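Local coordinates for protein Abbfa_003403 (Acinetobacter baumannii, PDB 4ZXH) that probably builds a peptide product as a four-domain nonribosomal peptide synthetase, with condensation, adenylation, carrier and thioesterase domains, the carrier bearing a 4'-phosphopantetheine arm, at residues S650-D653 with R654-T658; D1176-D1179 with A1180-L1183; P1201-Y1204 with L1205-S1209. All blocks are in the same frame, centred on the assembly; numbering follows the deposited sequence.

Contact 1 (S650-D653 with R654-T658); sequences SMND and RLQVT
This is a local contact at the C-terminal end of helix 641-655, in the adenylation part of the chain, where Asn-652 meets Gln-656 and Val-657, which lead out of the helix. The backbone still bonds in helical fashion near the end. Leu-655 N donates to Met-651 O at 3.0 Å. Gln-656 N, already past the helix, donates to Asn-652 O. Gln-656 has positive phi, and this turns the chain away from the helix axis. The next amide no longer finds a helical carbonyl. Val-657 N instead donates to Asn-652 OD1 at 2.9 Å, tilted 28° from the plane of the side-chain amide. Asn-652 CG lies opposite its own backbone N (chi1 -176°), beside the carbonyl carbon, and this carries the amide on to the outgoing chain. The same OD1 lies 3.6 Å from Val-657 CB. Asn-652 thus ties down two successive amides, one with its main chain and one with its side chain.

Arg-654 reaches back along the helix. Its chain is extended from CG to NE, and NH1 donates to Ser-650 O at 3.1 Å. NH1 stands above that carbonyl plane, 45° out of it. A positive group so near the C-terminal end may ease the negative pole of the helix. Ser-650 OG bonds elsewhere, to Ala-790 N, and Asp-653 OD2 bonds to Tyr-478 OH. Trp-760 of strand 756-763 touches Arg-654 and Leu-655, Leu-789 packs on Met-651, and Tyr-684 meets both Asn-652 and Val-657.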
ATOM      1  N   SER A 650      33.807   7.695 -24.379  1.00 43.08           N
ATOM      2  CA  SER A 650      32.761   6.721 -24.097  1.00 43.57           C
ATOM      3  C   SER A 650      31.402   7.352 -24.360  1.00 45.85           C
ATOM      4  O   SER A 650      30.501   6.735 -24.927  1.00 51.80           O
ATOM      5  CB  SER A 650      32.852   6.243 -22.647  1.00 44.61           C
ATOM      6  OG  SER A 650      32.302   4.950 -22.471  1.00 48.78           O
ATOM      7  N   MET A 651      31.271   8.604 -23.951  1.00 40.78           N
ATOM      8  CA  MET A 651      30.021   9.314 -24.113  1.00 43.33           C
ATOM      9  C   MET A 651      29.755   9.564 -25.584  1.00 50.75           C
ATOM     10  O   MET A 651      28.605   9.493 -26.034  1.00 52.00           O
ATOM     11  CB  MET A 651      30.044  10.622 -23.321  1.00 35.60           C
ATOM     12  CG  MET A 651      29.589  10.425 -21.879  1.00 37.68           C
ATOM     13  SD  MET A 651      27.884   9.776 -21.730  1.00 41.14           S
ATOM     14  CE  MET A 651      28.190   8.494 -20.568  1.00 30.31           C
ATOM     15  N   ASN A 652      30.817   9.814 -26.346  1.00 45.93           N
ATOM     16  CA  ASN A 652      30.635  10.062 -27.764  1.00 43.08           C
ATOM     17  C   ASN A 652      30.074   8.869 -28.522  1.00 50.32           C
ATOM     18  O   ASN A 652      29.388   9.064 -29.518  1.00 59.20           O
ATOM     19  CB  ASN A 652      31.934  10.489 -28.424  1.00 38.59           C
ATOM     20  CG  ASN A 652      31.735  10.833 -29.884  1.00 48.08           C
ATOM     21  OD1 ASN A 652      31.045  11.807 -30.202  1.00 55.88           O
ATOM     22  ND2 ASN A 652      32.305  10.020 -30.784  1.00 44.23           N
ATOM     23  N   ASP A 653      30.374   7.647 -28.067  1.00 54.03           N
ATOM     24  CA  ASP A 653      29.843   6.416 -28.686  1.00 56.29           C
ATOM     25  C   ASP A 653      28.319   6.437 -28.680  1.00 56.46           C
ATOM     26  O   ASP A 653      27.668   5.994 -29.627  1.00 58.24           O
ATOM     27  CB  ASP A 653      30.325   5.159 -27.946  1.00 53.86           C
ATOM     28  CG  ASP A 653      31.793   4.842 -28.196  1.00 56.07           C
ATOM     29  OD1 ASP A 653      32.340   5.266 -29.239  1.00 55.38           O
ATOM     30  OD2 ASP A 653      32.394   4.156 -27.338  1.00 54.28           O
ATOM     31  N   ARG A 654      27.773   6.975 -27.594  1.00 52.80           N
ATOM     32  CA  ARG A 654      26.340   7.091 -27.376  1.00 55.12           C
ATOM     33  C   ARG A 654      25.709   8.326 -28.029  1.00 57.98           C
ATOM     34  O   ARG A 654      24.549   8.289 -28.443  1.00 64.83           O
ATOM     35  CB  ARG A 654      26.066   7.106 -25.869  1.00 54.42           C
ATOM     36  CG  ARG A 654      26.515   5.830 -25.183  1.00 49.12           C
ATOM     37  CD  ARG A 654      26.745   6.006 -23.701  1.00 42.70           C
ATOM     38  NE  ARG A 654      26.870   4.705 -23.051  1.00 55.30           N
ATOM     39  CZ  ARG A 654      27.905   3.878 -23.185  1.00 59.42           C
ATOM     40  NH1 ARG A 654      28.937   4.197 -23.953  1.00 59.83           N
ATOM     41  NH2 ARG A 654      27.902   2.717 -22.550  1.00 63.48           N
ATOM     42  N   LEU A 655      26.468   9.415 -28.116  1.00 56.10           N
ATOM     43  CA  LEU A 655      25.920  10.687 -28.578  1.00 53.98           C
ATOM     44  C   LEU A 655      26.254  10.995 -30.022  1.00 57.75           C
ATOM     45  O   LEU A 655      25.529  11.747 -30.671  1.00 63.09           O
ATOM     46  CB  LEU A 655      26.423  11.829 -27.702  1.00 53.46           C
ATOM     47  CG  LEU A 655      25.934  11.804 -26.262  1.00 45.02           C
ATOM     48  CD1 LEU A 655      26.497  12.988 -25.533  1.00 34.36           C
ATOM     49  CD2 LEU A 655      24.417  11.807 -26.236  1.00 46.44           C
ATOM     50  N   GLN A 656      27.358  10.429 -30.506  1.00 56.76           N
ATOM     51  CA  GLN A 656      27.810  10.621 -31.884  1.00 56.58           C
ATOM     52  C   GLN A 656      27.836  12.100 -32.251  1.00 57.89           C
ATOM     53  O   GLN A 656      27.141  12.529 -33.173  1.00 61.10           O
ATOM     54  CB  GLN A 656      26.913   9.848 -32.858  1.00 61.41           C
ATOM     55  CG  GLN A 656      27.021   8.328 -32.752  1.00 67.65           C
ATOM     56  CD  GLN A 656      28.366   7.800 -33.225  1.00 81.42           C
ATOM     57  OE1 GLN A 656      29.322   7.716 -32.451  1.00 84.04           O
ATOM     58  NE2 GLN A 656      28.443   7.430 -34.499  1.00 89.69           N
ATOM     59  N   VAL A 657      28.625  12.873 -31.507  1.00 56.95           N
ATOM     60  CA  VAL A 657      28.702  14.319 -31.682  1.00 52.45           C
ATOM     61  C   VAL A 657      29.388  14.662 -33.007  1.00 58.55           C
ATOM     62  O   VAL A 657      30.363  14.022 -33.404  1.00 64.45           O
ATOM     63  CB  VAL A 657      29.443  14.982 -30.493  1.00 47.45           C
ATOM     64  CG1 VAL A 657      29.681  16.462 -30.739  1.00 40.10           C
ATOM     65  CG2 VAL A 657      28.656  14.799 -29.218  1.00 38.44           C
ATOM     66  N   THR A 658      28.845  15.659 -33.702  1.00 56.28           N
ATOM     67  CA  THR A 658      29.319  16.031 -35.025  1.00 57.66           C
ATOM     68  C   THR A 658      29.431  17.531 -35.159  1.00 62.02           C
ATOM     69  O   THR A 658      29.295  18.262 -34.187  1.00 63.73           O
ATOM     70  CB  THR A 658      28.375  15.563 -36.120  1.00 62.27           C
ATOM     71  OG1 THR A 658      27.198  16.383 -36.089  1.00 66.32           O
ATOM     72  CG2 THR A 658      27.993  14.104 -35.921  1.00 59.47           C
TER

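Contact 2 (D1176-D1179 with A1180-L1183); sequences DADD and AMLL
The N-terminus of helix 1179-1191, in the thioesterase domain, is capped here by Asp-1178. This residue is the N-cap. Its OD1 accepts from Met-1181 N at 3.0 Å, with an N-H...O angle of 156°. The amide meets the oxygen from above the carboxylate plane, 43° out of it. The torsion explains the reach: with chi1 at 69°, CG sits between the backbone N and the carbonyl carbon, and OD1 is brought back over the first turn. The other oxygen, OD2, forms a salt bridge with Arg-1206, so both carboxylate oxygens have partners. The negative charge at a helix N-terminus should suit the helix dipole.

Regular helical bonds start at once. Leu-1182 N donates to Asp-1178 O at 3.1 Å, in the carbonyl plane. Leu-1183 N donates to Asp-1179 O, also at 3.1 Å.

An apolar contact spans the cap. Ala-1177 CB touches Leu-1182 CD2 at 3.6 Å and Met-1181 CB at 3.9 Å. Beyond the two segments, Leu-1182 rests on Leu-1244 of helix 1233-1251, and Leu-1183 packs on Phe-1214 of helix 1210-1223. Ala-1177 precedes the cap and Leu-1182 is the fourth residue after it. That pairing is a hydrophobic staple, set here beside a classical aspartate N-cap.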
ATOM      1  N   ASP A1176     -43.022  35.602  16.739  1.00 52.32           N
ATOM      2  CA  ASP A1176     -43.121  35.547  15.287  1.00 61.70           C
ATOM      3  C   ASP A1176     -41.761  35.843  14.682  1.00 55.06           C
ATOM      4  O   ASP A1176     -41.019  36.690  15.184  1.00 43.10           O
ATOM      5  CB  ASP A1176     -44.178  36.524  14.764  1.00 67.87           C
ATOM      6  CG  ASP A1176     -45.581  35.959  14.852  1.00 80.05           C
ATOM      7  OD1 ASP A1176     -45.723  34.711  14.875  1.00 85.85           O
ATOM      8  OD2 ASP A1176     -46.540  36.759  14.908  1.00 86.81           O
ATOM      9  N   ALA A1177     -41.435  35.120  13.615  1.00 50.07           N
ATOM     10  CA  ALA A1177     -40.146  35.259  12.971  1.00 38.12           C
ATOM     11  C   ALA A1177     -40.298  35.396  11.471  1.00 33.95           C
ATOM     12  O   ALA A1177     -41.067  34.659  10.844  1.00 41.87           O
ATOM     13  CB  ALA A1177     -39.252  34.060  13.309  1.00 40.59           C
ATOM     14  N   ASP A1178     -39.570  36.348  10.898  1.00 32.57           N
ATOM     15  CA  ASP A1178     -39.405  36.410   9.455  1.00 31.83           C
ATOM     16  C   ASP A1178     -38.390  35.329   9.041  1.00 34.10           C
ATOM     17  O   ASP A1178     -37.794  34.664   9.888  1.00 32.20           O
ATOM     18  CB  ASP A1178     -38.965  37.813   9.008  1.00 33.69           C
ATOM     19  CG  ASP A1178     -37.535  38.171   9.440  1.00 46.88           C
ATOM     20  OD1 ASP A1178     -36.988  37.518  10.350  1.00 49.87           O
ATOM     21  OD2 ASP A1178     -36.961  39.134   8.869  1.00 47.23           O
ATOM     22  N   ASP A1179     -38.193  35.154   7.744  1.00 37.31           N
ATOM     23  CA  ASP A1179     -37.439  34.016   7.246  1.00 36.73           C
ATOM     24  C   ASP A1179     -35.978  34.079   7.666  1.00 38.88           C
ATOM     25  O   ASP A1179     -35.392  33.059   7.991  1.00 36.54           O
ATOM     26  CB  ASP A1179     -37.568  33.924   5.726  1.00 41.70           C
ATOM     27  CG  ASP A1179     -39.016  33.744   5.271  1.00 55.55           C
ATOM     28  OD1 ASP A1179     -39.852  33.252   6.075  1.00 55.56           O
ATOM     29  OD2 ASP A1179     -39.316  34.095   4.106  1.00 65.28           O
ATOM     30  N   ALA A1180     -35.400  35.275   7.693  1.00 41.68           N
ATOM     31  CA  ALA A1180     -34.024  35.435   8.160  1.00 29.68           C
ATOM     32  C   ALA A1180     -33.875  34.999   9.609  1.00 33.85           C
ATOM     33  O   ALA A1180     -32.957  34.247   9.948  1.00 46.27           O
ATOM     34  CB  ALA A1180     -33.568  36.868   8.001  1.00 38.17           C
ATOM     35  N   MET A1181     -34.769  35.469  10.470  1.00 28.03           N
ATOM     36  CA  MET A1181     -34.733  35.055  11.870  1.00 26.60           C
ATOM     37  C   MET A1181     -34.857  33.533  12.004  1.00 29.27           C
ATOM     38  O   MET A1181     -34.250  32.940  12.894  1.00 23.85           O
ATOM     39  CB  MET A1181     -35.838  35.741  12.677  1.00 27.23           C
ATOM     40  CG  MET A1181     -35.687  35.596  14.190  1.00 41.59           C
ATOM     41  SD  MET A1181     -34.046  36.022  14.866  1.00 32.77           S
ATOM     42  CE  MET A1181     -34.297  37.794  15.087  1.00 32.80           C
ATOM     43  N   LEU A1182     -35.632  32.901  11.123  1.00 28.35           N
ATOM     44  CA  LEU A1182     -35.865  31.467  11.253  1.00 26.61           C
ATOM     45  C   LEU A1182     -34.563  30.743  10.942  1.00 29.44           C
ATOM     46  O   LEU A1182     -34.185  29.798  11.639  1.00 23.91           O
ATOM     47  CB  LEU A1182     -37.009  31.005  10.346  1.00 28.48           C
ATOM     48  CG  LEU A1182     -38.414  31.340  10.890  1.00 34.56           C
ATOM     49  CD1 LEU A1182     -39.553  30.940   9.948  1.00 26.08           C
ATOM     50  CD2 LEU A1182     -38.597  30.679  12.248  1.00 28.96           C
ATOM     51  N   LEU A1183     -33.856  31.225   9.923  1.00 29.08           N
ATOM     52  CA  LEU A1183     -32.528  30.716   9.600  1.00 30.89           C
ATOM     53  C   LEU A1183     -31.546  30.968  10.724  1.00 29.30           C
ATOM     54  O   LEU A1183     -30.726  30.105  11.047  1.00 28.11           O
ATOM     55  CB  LEU A1183     -31.993  31.350   8.325  1.00 34.72           C
ATOM     56  CG  LEU A1183     -32.103  30.502   7.070  1.00 33.10           C
ATOM     57  CD1 LEU A1183     -31.330  31.205   5.977  1.00 33.69           C
ATOM     58  CD2 LEU A1183     -31.542  29.108   7.346  1.00 27.13           C
TER

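Contact 3 (P1201-Y1204 with L1205-S1209); sequences PAQY and LRELS
Ala-1202 O accepts from Arg-1206 N at 3.0 Å, the shortest hydrogen bond between 1201-1204 and 1205-1209. Its N-H...O angle is 150°. One residue earlier, Pro-1201 O takes two amides: Leu-1205 N at 3.3 Å and, weakly, Tyr-1204 N. Pro-1201 is the N-cap residue of the short helix 1202-1206.

Arg-1206 folds back over the first turn. Its CG is opposite the carbonyl carbon (chi1 -68°), beside the backbone N. From there the chain runs extended to NE, and the guanidinium lands beside the start of the helix. The Ala-1202 methyl sits over one face of that flat group, with CB 3.6 Å from Arg-1206 NH1. The methyl thus backs the guanidinium, while NE has Asp-1178 as its partner. Two supports from different directions should limit rotation of the group.

Past Arg-1206 the chain turns. Glu-1207 N donates to Tyr-1204 O at 3.3 Å, the donor standing well above the carbonyl plane. Leu-1208 N then bonds to Leu-1205 O. Glu-1207 CG, beside its backbone N (chi1 -49°), lies 3.4 Å from Gln-1203 O, and the bend at chi2 turns the carboxylate. Leu-1208 turns its CD1 to Tyr-1204 CE2 at 4.2 Å, an apolar contact oblique to the ring. The ring also meets that of His-1216, on helix 1210-1223.

Leu-1205 faces inward, onto Ala-1180 and Leu-1183. Ser-1209 caps the next helix through its side chain, and its N bonds to Gln-1212 OE1, much as in a capping box. A short helix joined by a tight turn to a capped longer one fits the helical insertion between sheet strands that forms the lid in thioesterases of this family.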
ATOM      1  N   PRO A1201     -26.345  36.353  12.741  1.00 36.94           N
ATOM      2  CA  PRO A1201     -27.390  37.326  13.081  1.00 37.34           C
ATOM      3  C   PRO A1201     -28.432  37.482  11.980  1.00 38.11           C
ATOM      4  O   PRO A1201     -28.067  37.537  10.807  1.00 38.75           O
ATOM      5  CB  PRO A1201     -26.606  38.629  13.269  1.00 31.05           C
ATOM      6  CG  PRO A1201     -25.192  38.193  13.559  1.00 33.47           C
ATOM      7  CD  PRO A1201     -24.996  36.948  12.750  1.00 29.58           C
ATOM      8  N   ALA A1202     -29.709  37.552  12.358  1.00 38.28           N
ATOM      9  CA  ALA A1202     -30.791  37.778  11.400  1.00 30.43           C
ATOM     10  C   ALA A1202     -30.497  38.978  10.545  1.00 38.75           C
ATOM     11  O   ALA A1202     -30.783  38.967   9.355  1.00 48.95           O
ATOM     12  CB  ALA A1202     -32.117  37.976  12.111  1.00 29.77           C
ATOM     13  N   GLN A1203     -29.923  40.015  11.152  1.00 39.94           N
ATOM     14  CA  GLN A1203     -29.626  41.242  10.418  1.00 40.84           C
ATOM     15  C   GLN A1203     -28.616  41.018   9.286  1.00 41.44           C
ATOM     16  O   GLN A1203     -28.720  41.647   8.232  1.00 39.46           O
ATOM     17  CB  GLN A1203     -29.095  42.326  11.346  1.00 41.48           C
ATOM     18  CG  GLN A1203     -29.016  43.680  10.645  1.00 65.67           C
ATOM     19  CD  GLN A1203     -28.079  44.656  11.334  1.00 82.75           C
ATOM     20  OE1 GLN A1203     -27.553  44.379  12.416  1.00 91.63           O
ATOM     21  NE2 GLN A1203     -27.855  45.801  10.703  1.00 84.25           N
ATOM     22  N   TYR A1204     -27.642  40.133   9.500  1.00 37.86           N
ATOM     23  CA  TYR A1204     -26.655  39.844   8.466  1.00 39.26           C
ATOM     24  C   TYR A1204     -27.319  39.140   7.291  1.00 44.66           C
ATOM     25  O   TYR A1204     -27.083  39.479   6.136  1.00 45.30           O
ATOM     26  CB  TYR A1204     -25.514  38.991   9.023  1.00 46.41           C
ATOM     27  CG  TYR A1204     -24.443  38.665   8.002  1.00 46.67           C
ATOM     28  CD1 TYR A1204     -23.466  39.590   7.679  1.00 48.46           C
ATOM     29  CD2 TYR A1204     -24.407  37.435   7.368  1.00 42.17           C
ATOM     30  CE1 TYR A1204     -22.494  39.307   6.750  1.00 54.44           C
ATOM     31  CE2 TYR A1204     -23.424  37.141   6.431  1.00 48.43           C
ATOM     32  CZ  TYR A1204     -22.471  38.084   6.127  1.00 54.62           C
ATOM     33  OH  TYR A1204     -21.489  37.814   5.197  1.00 60.32           O
ATOM     34  N   LEU A1205     -28.171  38.168   7.605  1.00 44.74           N
ATOM     35  CA  LEU A1205     -28.890  37.403   6.591  1.00 45.53           C
ATOM     36  C   LEU A1205     -29.810  38.276   5.725  1.00 46.58           C
ATOM     37  O   LEU A1205     -29.906  38.065   4.512  1.00 52.82           O
ATOM     38  CB  LEU A1205     -29.695  36.281   7.261  1.00 31.33           C
ATOM     39  CG  LEU A1205     -28.832  35.223   7.960  1.00 29.47           C
ATOM     40  CD1 LEU A1205     -29.660  34.203   8.727  1.00 28.17           C
ATOM     41  CD2 LEU A1205     -27.927  34.520   6.957  1.00 29.70           C
ATOM     42  N   ARG A1206     -30.478  39.255   6.338  1.00 44.76           N
ATOM     43  CA  ARG A1206     -31.422  40.113   5.609  1.00 45.07           C
ATOM     44  C   ARG A1206     -30.771  40.894   4.469  1.00 46.92           C
ATOM     45  O   ARG A1206     -31.455  41.311   3.536  1.00 51.70           O
ATOM     46  CB  ARG A1206     -32.109  41.091   6.564  1.00 38.80           C
ATOM     47  CG  ARG A1206     -33.044  40.410   7.533  1.00 43.52           C
ATOM     48  CD  ARG A1206     -33.876  41.373   8.362  1.00 37.67           C
ATOM     49  NE  ARG A1206     -34.718  40.630   9.299  1.00 35.86           N
ATOM     50  CZ  ARG A1206     -34.500  40.560  10.607  1.00 46.28           C
ATOM     51  NH1 ARG A1206     -33.478  41.217  11.147  1.00 52.59           N
ATOM     52  NH2 ARG A1206     -35.306  39.840  11.380  1.00 45.36           N
ATOM     53  N   GLU A1207     -29.454  41.074   4.542  1.00 50.80           N
ATOM     54  CA  GLU A1207     -28.704  41.786   3.505  1.00 59.12           C
ATOM     55  C   GLU A1207     -28.495  40.916   2.259  1.00 56.16           C
ATOM     56  O   GLU A1207     -28.063  41.409   1.222  1.00 56.26           O
ATOM     57  CB  GLU A1207     -27.331  42.253   4.030  1.00 59.58           C
ATOM     58  CG  GLU A1207     -27.320  42.981   5.377  1.00 62.98           C
ATOM     59  CD  GLU A1207     -28.155  44.256   5.401  1.00 80.87           C
ATOM     60  OE1 GLU A1207     -28.203  44.980   4.375  1.00 88.04           O
ATOM     61  OE2 GLU A1207     -28.751  44.539   6.467  1.00 84.88           O
ATOM     62  N   LEU A1208     -28.784  39.622   2.374  1.00 55.48           N
ATOM     63  CA  LEU A1208     -28.568  38.680   1.276  1.00 55.34           C
ATOM     64  C   LEU A1208     -29.874  38.246   0.597  1.00 51.54           C
ATOM     65  O   LEU A1208     -30.973  38.440   1.141  1.00 49.31           O
ATOM     66  CB  LEU A1208     -27.822  37.439   1.783  1.00 55.56           C
ATOM     67  CG  LEU A1208     -26.488  37.659   2.504  1.00 50.62           C
ATOM     68  CD1 LEU A1208     -25.929  36.350   3.102  1.00 41.99           C
ATOM     69  CD2 LEU A1208     -25.498  38.295   1.552  1.00 47.61           C
ATOM     70  N   SER A1209     -29.743  37.661  -0.595  1.00 49.40           N
ATOM     71  CA  SER A1209     -30.860  36.977  -1.245  1.00 61.50           C
ATOM     72  C   SER A1209     -31.220  35.700  -0.473  1.00 67.60           C
ATOM     73  O   SER A1209     -30.425  35.215   0.334  1.00 65.26           O
ATOM     74  CB  SER A1209     -30.509  36.619  -2.685  1.00 66.60           C
ATOM     75  OG  SER A1209     -29.918  35.332  -2.735  1.00 68.43           O
TER

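Contacts 2 and 3 belong together, while contact 1 stands apart in the adenylation part, its centre about 81 and 74 Å from theirs. Contacts 2 and 3 lie at the start of helix 1179-1191 and on the short helix 1202-1206 that follows it, and their centres are about 10 Å apart. The carboxylate of contact 2 and the guanidinium of contact 3 are bridged. Met-1181 of contact 2 also packs on Ala-1202 of contact 3. All three contacts are partly buried, and contact 3 has the most exposed residues. Contact 1 ends a helix, where an asparagine accepts and an arginine donates. Contact 2 starts one with a carboxylate. Contact 3 relies on main-chain bonds.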